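Local coordinates for protein UDP-galactopyranose mutase (Deinococcus radiodurans, PDB 3HDQ) that probably interconverts UDP-galactopyranose and UDP-galactofuranose with the help of FAD, and here holds both the flavin and UDP-galactose, at residues Q215-L219 and H220-R224; Q288-T292 and G293-Y297; D354-Q357 and D358-F361. One frame throughout, in Å; residues are numbered along the deposited sequence.

The three contacts are local contacts within continuous stretches of chain that follow one another and touch nowhere. Interaction 2 belongs to the substrate pocket itself, where Asn296 hydrogen-bonds UDP-galactose and Thr294 does so weakly. Interaction 1 lies near the flavin, the side chain of Tyr222 being about 6 Å from FAD and about 9 Å from the substrate. Its centre is about 20 Å from that of interaction 2. Interaction 3 is a surface contact at the edge of the FAD-binding parallel sheet, with the side chain of Phe361 about 10 Å from FAD. Its centre is about 43 Å from that of interaction 2, across the centre of the chain.

Interaction 1 of 3, residues Q215-L219 and H220-R224; sequences QAMPL and HGYTR
Pro218 and Tyr222 pack against each other at a strand-to-helix corner: a type I beta turn from Pro218 to Gly221 carries the chain from strand 214-218 into helix 222-229, with Gly221 as the N-cap residue. The proline lies over one face of the phenol ring, its CG 4.1 Å from the Tyr222 ring centroid and 24° off the normal, displaced toward the CD2 and CE2 rim. With CG of Tyr222 anti to its own carbonyl carbon (chi1 -67°), the ring is carried back over the turn to meet the proline. Met217 reaches the far end of the same ring. Its chain bends at both chi2 and chi3 and delivers CE obliquely, 3.5 Å from Tyr222 CE1. The hydroxyl beyond is hydrogen-bonded to the backbone O of His85, an FAD-binding residue, so the phenol is held there too.

Leu219 and His220 run side by side, and Leu219 CG sits over an imidazole face, 4.0 Å from the His220 ring centroid and 16° off its normal; Leu219 CD2 comes within 3.7 Å of His220 NE2. His220 CB in turn lies over one face of the Arg224 guanidinium, offset toward its rim; Arg224 NH2 makes a salt bridge to Asp74 of the second subunit, and His220 packs on that same aspartate. Replacing the histidine with an alanine removes the imidazole, which would probably uncover Leu219 CG and open a gap beside Asp74 of the second subunit.

At Gly221 the backbone is bent so that a CB would press on the carbonyl O of His220. The turn is closed just there, by Gly221 N donating to Pro218 O at 2.8 Å.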
loop_
_atom_site.group_PDB
_atom_site.type_symbol
_atom_site.label_atom_id
_atom_site.label_comp_id
_atom_site.label_asym_id
_atom_site.label_seq_id
_atom_site.Cartn_x
_atom_site.Cartn_y
_atom_site.Cartn_z
ATOM N N GLN A 215 2.321 9.631 -24.078
ATOM C CA GLN A 215 2.528 10.332 -22.814
ATOM C C GLN A 215 1.267 10.246 -21.963
ATOM O O GLN A 215 0.217 10.798 -22.324
ATOM C CB GLN A 215 2.934 11.787 -23.060
ATOM C CG GLN A 215 4.197 11.946 -23.908
ATOM C CD GLN A 215 4.687 13.394 -24.002
ATOM O OE1 GLN A 215 4.706 14.126 -23.009
ATOM N NE2 GLN A 215 5.098 13.804 -25.203
ATOM N N ALA A 216 1.372 9.553 -20.833
ATOM C CA ALA A 216 0.212 9.294 -19.987
ATOM C C ALA A 216 0.610 8.691 -18.640
ATOM O O ALA A 216 1.606 7.990 -18.529
ATOM C CB ALA A 216 -0.784 8.385 -20.716
ATOM N N MET A 217 -0.179 8.980 -17.614
ATOM C CA MET A 217 0.108 8.520 -16.271
ATOM C C MET A 217 -0.837 7.378 -15.890
ATOM O O MET A 217 -2.003 7.379 -16.276
ATOM C CB MET A 217 -0.021 9.683 -15.272
ATOM C CG MET A 217 1.056 10.755 -15.406
ATOM S SD MET A 217 2.719 10.199 -14.955
ATOM C CE MET A 217 2.449 9.643 -13.272
ATOM N N PRO A 218 -0.320 6.378 -15.159
ATOM C CA PRO A 218 -1.201 5.308 -14.687
ATOM C C PRO A 218 -2.391 5.910 -13.932
ATOM O O PRO A 218 -2.203 6.648 -12.953
ATOM C CB PRO A 218 -0.296 4.500 -13.756
ATOM C CG PRO A 218 1.073 4.694 -14.318
ATOM C CD PRO A 218 1.097 6.111 -14.857
ATOM N N LEU A 219 -3.599 5.607 -14.402
ATOM C CA LEU A 219 -4.805 6.272 -13.910
ATOM C C LEU A 219 -4.920 6.297 -12.376
ATOM O O LEU A 219 -5.287 7.321 -11.793
ATOM C CB LEU A 219 -6.064 5.685 -14.551
ATOM C CG LEU A 219 -7.386 6.374 -14.177
ATOM C CD1 LEU A 219 -7.387 7.819 -14.638
ATOM C CD2 LEU A 219 -8.573 5.645 -14.785
ATOM N N HIS A 220 -4.586 5.193 -11.718
ATOM C CA HIS A 220 -4.631 5.181 -10.258
ATOM C C HIS A 220 -3.258 5.084 -9.613
ATOM O O HIS A 220 -3.123 4.655 -8.462
ATOM C CB HIS A 220 -5.553 4.072 -9.771
ATOM C CG HIS A 220 -6.898 4.095 -10.431
ATOM N ND1 HIS A 220 -7.781 5.143 -10.287
ATOM C CD2 HIS A 220 -7.504 3.201 -11.249
ATOM C CE1 HIS A 220 -8.873 4.896 -10.989
ATOM N NE2 HIS A 220 -8.730 3.719 -11.572
ATOM N N GLY A 221 -2.239 5.489 -10.367
ATOM C CA GLY A 221 -0.882 5.524 -9.867
ATOM C C GLY A 221 -0.083 4.268 -10.169
ATOM O O GLY A 221 -0.631 3.240 -10.561
ATOM N N TYR A 222 1.227 4.364 -9.985
ATOM C CA TYR A 222 2.143 3.264 -10.249
ATOM C C TYR A 222 1.916 2.054 -9.350
ATOM O O TYR A 222 1.941 0.917 -9.806
ATOM C CB TYR A 222 3.591 3.752 -10.075
ATOM C CG TYR A 222 4.001 4.763 -11.122
ATOM C CD1 TYR A 222 3.985 6.125 -10.850
ATOM C CD2 TYR A 222 4.375 4.350 -12.392
ATOM C CE1 TYR A 222 4.350 7.042 -11.816
ATOM C CE2 TYR A 222 4.736 5.254 -13.362
ATOM C CZ TYR A 222 4.721 6.601 -13.075
ATOM O OH TYR A 222 5.084 7.501 -14.053
ATOM N N THR A 223 1.698 2.299 -8.069
ATOM C CA THR A 223 1.621 1.206 -7.111
ATOM C C THR A 223 0.502 0.227 -7.454
ATOM O O THR A 223 0.718 -0.996 -7.475
ATOM C CB THR A 223 1.518 1.733 -5.669
ATOM O OG1 THR A 223 2.736 2.407 -5.352
ATOM C CG2 THR A 223 1.297 0.594 -4.673
ATOM N N ARG A 224 -0.678 0.766 -7.742
ATOM C CA ARG A 224 -1.783 -0.038 -8.248
ATOM C C ARG A 224 -1.371 -0.870 -9.472
ATOM O O ARG A 224 -1.696 -2.048 -9.559
ATOM C CB ARG A 224 -2.983 0.857 -8.572
ATOM C CG ARG A 224 -3.622 1.452 -7.321
ATOM C CD ARG A 224 -4.518 0.435 -6.644
ATOM N NE ARG A 224 -5.564 0.022 -7.578
ATOM C CZ ARG A 224 -6.682 0.714 -7.795
ATOM N NH1 ARG A 224 -6.909 1.846 -7.131
ATOM N NH2 ARG A 224 -7.575 0.272 -8.673
#

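Interaction 2 of 3, residues Q288-T292 and G293-Y297; sequences QLLPT and GTVNY. With GDU (galactose-uridine-5'-diphosphate), chain K.
Thr292 folds back on Thr294 at the entrance to the short strand 294-296, and this bend is the close-packed part of the contact. Thr292 OG1, held between its backbone N and carbonyl carbon (chi1 38°), reaches Thr294 O at 3.4 Å, a weak hydrogen bond; buried Gly293 makes the corner. The Leu290 side is looser. This partly exposed leucine only grazes its neighbours, with CD1 4.1 Å from Gly293 O and 4.4 Å from Val295 CG2, and the loop before it runs out to solvent at Gln288 and Leu289.

Along the strand the side chains alternate. Val295 turns to Leu290 and Leu119, while Thr294 and Asn296 face bound UDP-galactose. Thr294 OG1, whose stronger partner is Ser307 OG, makes a weak bond of 3.3 Å to the galactose O6'. Asn296 ND2 donates to the uracil O4 at 3.1 Å with an N-H...O angle of 153°, and Arg305 packs beside both side chains. As modelled, this donation matches the carbonyl of uracil; with the amide turned this way, the amino group of a cytosine would probably be a poorer match, consistent with a pocket for a uridine nucleotide.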
loop_
_atom_site.group_PDB
_atom_site.type_symbol
_atom_site.label_atom_id
_atom_site.label_comp_id
_atom_site.label_asym_id
_atom_site.label_seq_id
_atom_site.Cartn_x
_atom_site.Cartn_y
_atom_site.Cartn_z
ATOM N N GLN A 288 -3.297 25.056 -5.522
ATOM C CA GLN A 288 -2.223 25.036 -6.497
ATOM C C GLN A 288 -1.113 25.976 -6.114
ATOM O O GLN A 288 -1.345 27.147 -5.851
ATOM C CB GLN A 288 -2.750 25.423 -7.870
ATOM C CG GLN A 288 -1.679 25.444 -8.928
ATOM C CD GLN A 288 -2.262 25.441 -10.318
ATOM O OE1 GLN A 288 -3.170 24.665 -10.610
ATOM N NE2 GLN A 288 -1.747 26.301 -11.185
ATOM N N LEU A 289 0.101 25.454 -6.099
ATOM C CA LEU A 289 1.253 26.233 -5.723
ATOM C C LEU A 289 2.034 26.677 -6.952
ATOM O O LEU A 289 2.541 27.793 -6.996
ATOM C CB LEU A 289 2.157 25.405 -4.811
ATOM C CG LEU A 289 3.213 26.199 -4.050
ATOM C CD1 LEU A 289 2.525 27.204 -3.137
ATOM C CD2 LEU A 289 4.081 25.256 -3.251
ATOM N N LEU A 290 2.135 25.804 -7.948
ATOM C CA LEU A 290 3.007 26.059 -9.088
ATOM C C LEU A 290 2.176 26.200 -10.341
ATOM O O LEU A 290 1.063 25.687 -10.404
ATOM C CB LEU A 290 4.008 24.911 -9.292
ATOM C CG LEU A 290 4.890 24.440 -8.133
ATOM C CD1 LEU A 290 5.841 23.307 -8.579
ATOM C CD2 LEU A 290 5.686 25.584 -7.556
ATOM N N PRO A 291 2.725 26.880 -11.355
ATOM C CA PRO A 291 2.073 26.997 -12.663
ATOM C C PRO A 291 2.204 25.753 -13.554
ATOM O O PRO A 291 1.373 25.608 -14.437
ATOM C CB PRO A 291 2.774 28.202 -13.305
ATOM C CG PRO A 291 4.097 28.298 -12.617
ATOM C CD PRO A 291 3.932 27.720 -11.242
ATOM N N THR A 292 3.203 24.891 -13.352
ATOM C CA THR A 292 3.290 23.615 -14.096
ATOM C C THR A 292 3.705 22.507 -13.158
ATOM O O THR A 292 3.926 22.749 -11.975
ATOM C CB THR A 292 4.383 23.590 -15.196
ATOM O OG1 THR A 292 5.541 24.304 -14.736
ATOM C CG2 THR A 292 3.904 24.166 -16.481
ATOM N N GLY A 293 3.877 21.305 -13.712
ATOM C CA GLY A 293 4.312 20.149 -12.942
ATOM C C GLY A 293 5.619 20.332 -12.191
ATOM O O GLY A 293 5.726 19.968 -11.022
ATOM N N THR A 294 6.609 20.917 -12.859
ATOM C CA THR A 294 7.926 21.086 -12.263
ATOM C C THR A 294 8.549 22.424 -12.645
ATOM O O THR A 294 8.515 22.828 -13.813
ATOM C CB THR A 294 8.878 19.945 -12.712
ATOM O OG1 THR A 294 8.342 18.680 -12.304
ATOM C CG2 THR A 294 10.270 20.118 -12.119
ATOM N N VAL A 295 9.119 23.108 -11.656
ATOM C CA VAL A 295 9.935 24.284 -11.905
ATOM C C VAL A 295 11.393 23.948 -11.596
ATOM O O VAL A 295 11.695 23.521 -10.474
ATOM C CB VAL A 295 9.526 25.480 -11.002
ATOM C CG1 VAL A 295 10.486 26.639 -11.208
ATOM C CG2 VAL A 295 8.108 25.915 -11.273
ATOM N N ASN A 296 12.286 24.143 -12.573
ATOM C CA ASN A 296 13.731 23.922 -12.369
ATOM C C ASN A 296 14.440 25.178 -11.877
ATOM O O ASN A 296 14.035 26.291 -12.205
ATOM C CB ASN A 296 14.424 23.422 -13.650
ATOM C CG ASN A 296 14.089 21.974 -13.982
ATOM O OD1 ASN A 296 13.375 21.295 -13.235
ATOM N ND2 ASN A 296 14.598 21.496 -15.112
ATOM N N TYR A 297 15.512 24.997 -11.107
ATOM C CA TYR A 297 16.284 26.122 -10.580
ATOM C C TYR A 297 17.769 25.991 -10.892
ATOM O O TYR A 297 18.545 25.570 -10.048
ATOM C CB TYR A 297 16.075 26.253 -9.072
ATOM C CG TYR A 297 14.693 26.742 -8.709
ATOM C CD1 TYR A 297 13.687 25.849 -8.372
ATOM C CD2 TYR A 297 14.390 28.104 -8.716
ATOM C CE1 TYR A 297 12.413 26.297 -8.043
ATOM C CE2 TYR A 297 13.115 28.560 -8.385
ATOM C CZ TYR A 297 12.136 27.650 -8.047
ATOM O OH TYR A 297 10.872 28.090 -7.724
HETATM N N1 GDU K . 19.697 19.819 -17.310
HETATM C C2 GDU K . 19.896 21.023 -17.035
HETATM N N3 GDU K . 19.191 22.042 -16.787
HETATM C C4 GDU K . 17.871 21.787 -16.805
HETATM C C5 GDU K . 17.438 20.403 -17.112
HETATM C C6 GDU K . 18.380 19.467 -17.346
HETATM O O2 GDU K . 21.283 21.326 -16.976
HETATM O O4 GDU K . 17.050 22.664 -16.549
HETATM C C1D GDU K . 20.737 18.853 -17.522
HETATM C C2D GDU K . 21.410 18.214 -16.284
HETATM O O2D GDU K . 22.741 17.787 -16.546
HETATM C C3D GDU K . 20.472 17.054 -16.025
HETATM C C4D GDU K . 20.333 16.539 -17.457
HETATM O O4D GDU K . 20.315 17.706 -18.285
HETATM O O3D GDU K . 21.052 16.109 -15.130
HETATM C C5D GDU K . 19.257 15.491 -17.697
HETATM O O5D GDU K . 18.029 16.178 -17.393
HETATM P PA GDU K . 16.752 15.425 -16.800
HETATM O O1A GDU K . 15.586 16.346 -16.913
HETATM O O2A GDU K . 16.506 14.231 -17.625
HETATM O O3A GDU K . 16.957 15.118 -15.255
HETATM P PB GDU K . 16.237 13.915 -14.519
HETATM O O1B GDU K . 16.780 14.050 -13.146
HETATM O O2B GDU K . 16.566 12.546 -14.986
HETATM O O3B GDU K . 14.646 14.094 -14.395
HETATM C "C1'" GDU K . 13.566 13.182 -14.113
HETATM C "C2'" GDU K . 13.144 12.483 -15.422
HETATM C "C3'" GDU K . 12.979 13.609 -16.469
HETATM C "C4'" GDU K . 11.738 14.458 -16.060
HETATM C "C5'" GDU K . 11.914 14.912 -14.584
HETATM C "C6'" GDU K . 10.623 15.519 -13.963
HETATM O "O2'" GDU K . 14.085 11.463 -15.807
HETATM O "O3'" GDU K . 12.845 13.016 -17.781
HETATM O "O4'" GDU K . 10.563 13.636 -16.225
HETATM O "O5'" GDU K . 12.461 13.976 -13.614
HETATM O "O6'" GDU K . 10.628 16.966 -13.971
#

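Interaction 3 of 3, residues D354-Q357 and D358-F361; sequences DAAQ and DVTF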
loop_
_atom_site.group_PDB
_atom_site.type_symbol
_atom_site.label_atom_id
_atom_site.label_comp_id
_atom_site.label_asym_id
_atom_site.label_seq_id
_atom_site.Cartn_x
_atom_site.Cartn_y
_atom_site.Cartn_z
ATOM N N ASP A 354 29.018 -10.589 -16.510
ATOM C CA ASP A 354 28.859 -11.449 -17.684
ATOM C C ASP A 354 29.339 -12.863 -17.395
ATOM O O ASP A 354 28.914 -13.825 -18.046
ATOM C CB ASP A 354 29.650 -10.902 -18.882
ATOM C CG ASP A 354 29.052 -9.619 -19.462
ATOM O OD1 ASP A 354 29.770 -8.938 -20.224
ATOM O OD2 ASP A 354 27.878 -9.289 -19.164
ATOM N N ALA A 355 30.237 -12.982 -16.424
ATOM C CA ALA A 355 30.830 -14.270 -16.116
ATOM C C ALA A 355 30.056 -15.012 -15.027
ATOM O O ALA A 355 30.155 -16.231 -14.919
ATOM C CB ALA A 355 32.282 -14.092 -15.711
ATOM N N ALA A 356 29.295 -14.282 -14.212
ATOM C CA ALA A 356 28.548 -14.913 -13.128
ATOM C C ALA A 356 27.552 -15.906 -13.711
ATOM O O ALA A 356 26.657 -15.547 -14.483
ATOM C CB ALA A 356 27.852 -13.877 -12.272
ATOM N N GLN A 357 27.727 -17.166 -13.350
ATOM C CA GLN A 357 27.019 -18.239 -14.033
ATOM C C GLN A 357 25.500 -18.061 -14.018
ATOM O O GLN A 357 24.878 -17.843 -15.066
ATOM C CB GLN A 357 27.438 -19.604 -13.465
ATOM C CG GLN A 357 28.948 -19.834 -13.537
ATOM C CD GLN A 357 29.349 -21.288 -13.341
ATOM O OE1 GLN A 357 28.623 -22.069 -12.724
ATOM N NE2 GLN A 357 30.519 -21.654 -13.863
ATOM N N ASP A 358 24.910 -18.133 -12.831
ATOM C CA ASP A 358 23.455 -18.145 -12.731
ATOM C C ASP A 358 22.847 -16.825 -12.261
ATOM O O ASP A 358 21.882 -16.823 -11.503
ATOM C CB ASP A 358 23.012 -19.284 -11.818
ATOM C CG ASP A 358 23.056 -20.622 -12.512
ATOM O OD1 ASP A 358 23.997 -21.394 -12.228
ATOM O OD2 ASP A 358 22.165 -20.882 -13.357
ATOM N N VAL A 359 23.414 -15.715 -12.718
ATOM C CA VAL A 359 22.892 -14.404 -12.380
ATOM C C VAL A 359 22.765 -13.554 -13.632
ATOM O O VAL A 359 23.707 -13.453 -14.419
ATOM C CB VAL A 359 23.794 -13.678 -11.364
ATOM C CG1 VAL A 359 23.162 -12.367 -10.929
ATOM C CG2 VAL A 359 24.025 -14.555 -10.155
ATOM N N THR A 360 21.595 -12.958 -13.835
ATOM C CA THR A 360 21.481 -11.938 -14.873
ATOM C C THR A 360 21.135 -10.552 -14.321
ATOM O O THR A 360 20.292 -10.398 -13.437
ATOM C CB THR A 360 20.627 -12.373 -16.114
ATOM O OG1 THR A 360 19.703 -11.340 -16.466
ATOM C CG2 THR A 360 19.886 -13.646 -15.873
ATOM N N PHE A 361 21.843 -9.556 -14.842
ATOM C CA PHE A 361 21.770 -8.195 -14.350
ATOM C C PHE A 361 20.882 -7.362 -15.271
ATOM O O PHE A 361 21.027 -7.411 -16.493
ATOM C CB PHE A 361 23.187 -7.603 -14.250
ATOM C CG PHE A 361 24.070 -8.312 -13.257
ATOM C CD1 PHE A 361 24.527 -9.598 -13.508
ATOM C CD2 PHE A 361 24.429 -7.698 -12.065
ATOM C CE1 PHE A 361 25.312 -10.254 -12.601
ATOM C CE2 PHE A 361 25.225 -8.354 -11.147
ATOM C CZ PHE A 361 25.673 -9.637 -11.420
#
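Ala356 and Val359 face each other across the tight turn that takes the chain out of helix 340-355 and into strand 359-361. Apolar packing carries most of the contact. The Ala356 methyl points across the turn, its CB 4.2 Å from Val359 CB. That same CB also approaches Phe361, two residues farther along the strand, where it comes in at the ring's edge, near the ring plane, 4.4 Å from CE1. With Phe361 CG anti to its carbonyl carbon (chi1 -64°), the ring stands up from the strand on the alanine's side. Phe264 of helix 261-264 meets this ring edge-to-face and touches Val359 too, so the small cluster continues into the neighbouring helix.

Backbone contacts come next. The turn is sharp enough to bring the CA atoms of Ala356 and Val359 within 5.7 Å. The backbone hydrogen bonds here go outward, from Asp358 and Thr360 to Met255 and from Thr360 to Tyr257, tying the new strand to strand 252-257.

The polar side chains sit at the solvent side of the bend. Gln357 runs out extended beyond CG, its amide leading away from the strand. Asp358 turns alongside its base, OD1 4.1 Å from Gln357 CB, and rests on His254.

This is the helix-to-strand return of a Rossmann-like alpha/beta domain: strand 359-361 takes the edge position of the five-stranded parallel sheet, in the order 3-2-1-4-5, and the chain then goes on to helix 373-388. The strand at the centre of that sheet, 30-35, is followed, after a short glycine-rich turn, by the FAD-binding residues Phe39 and Ala40.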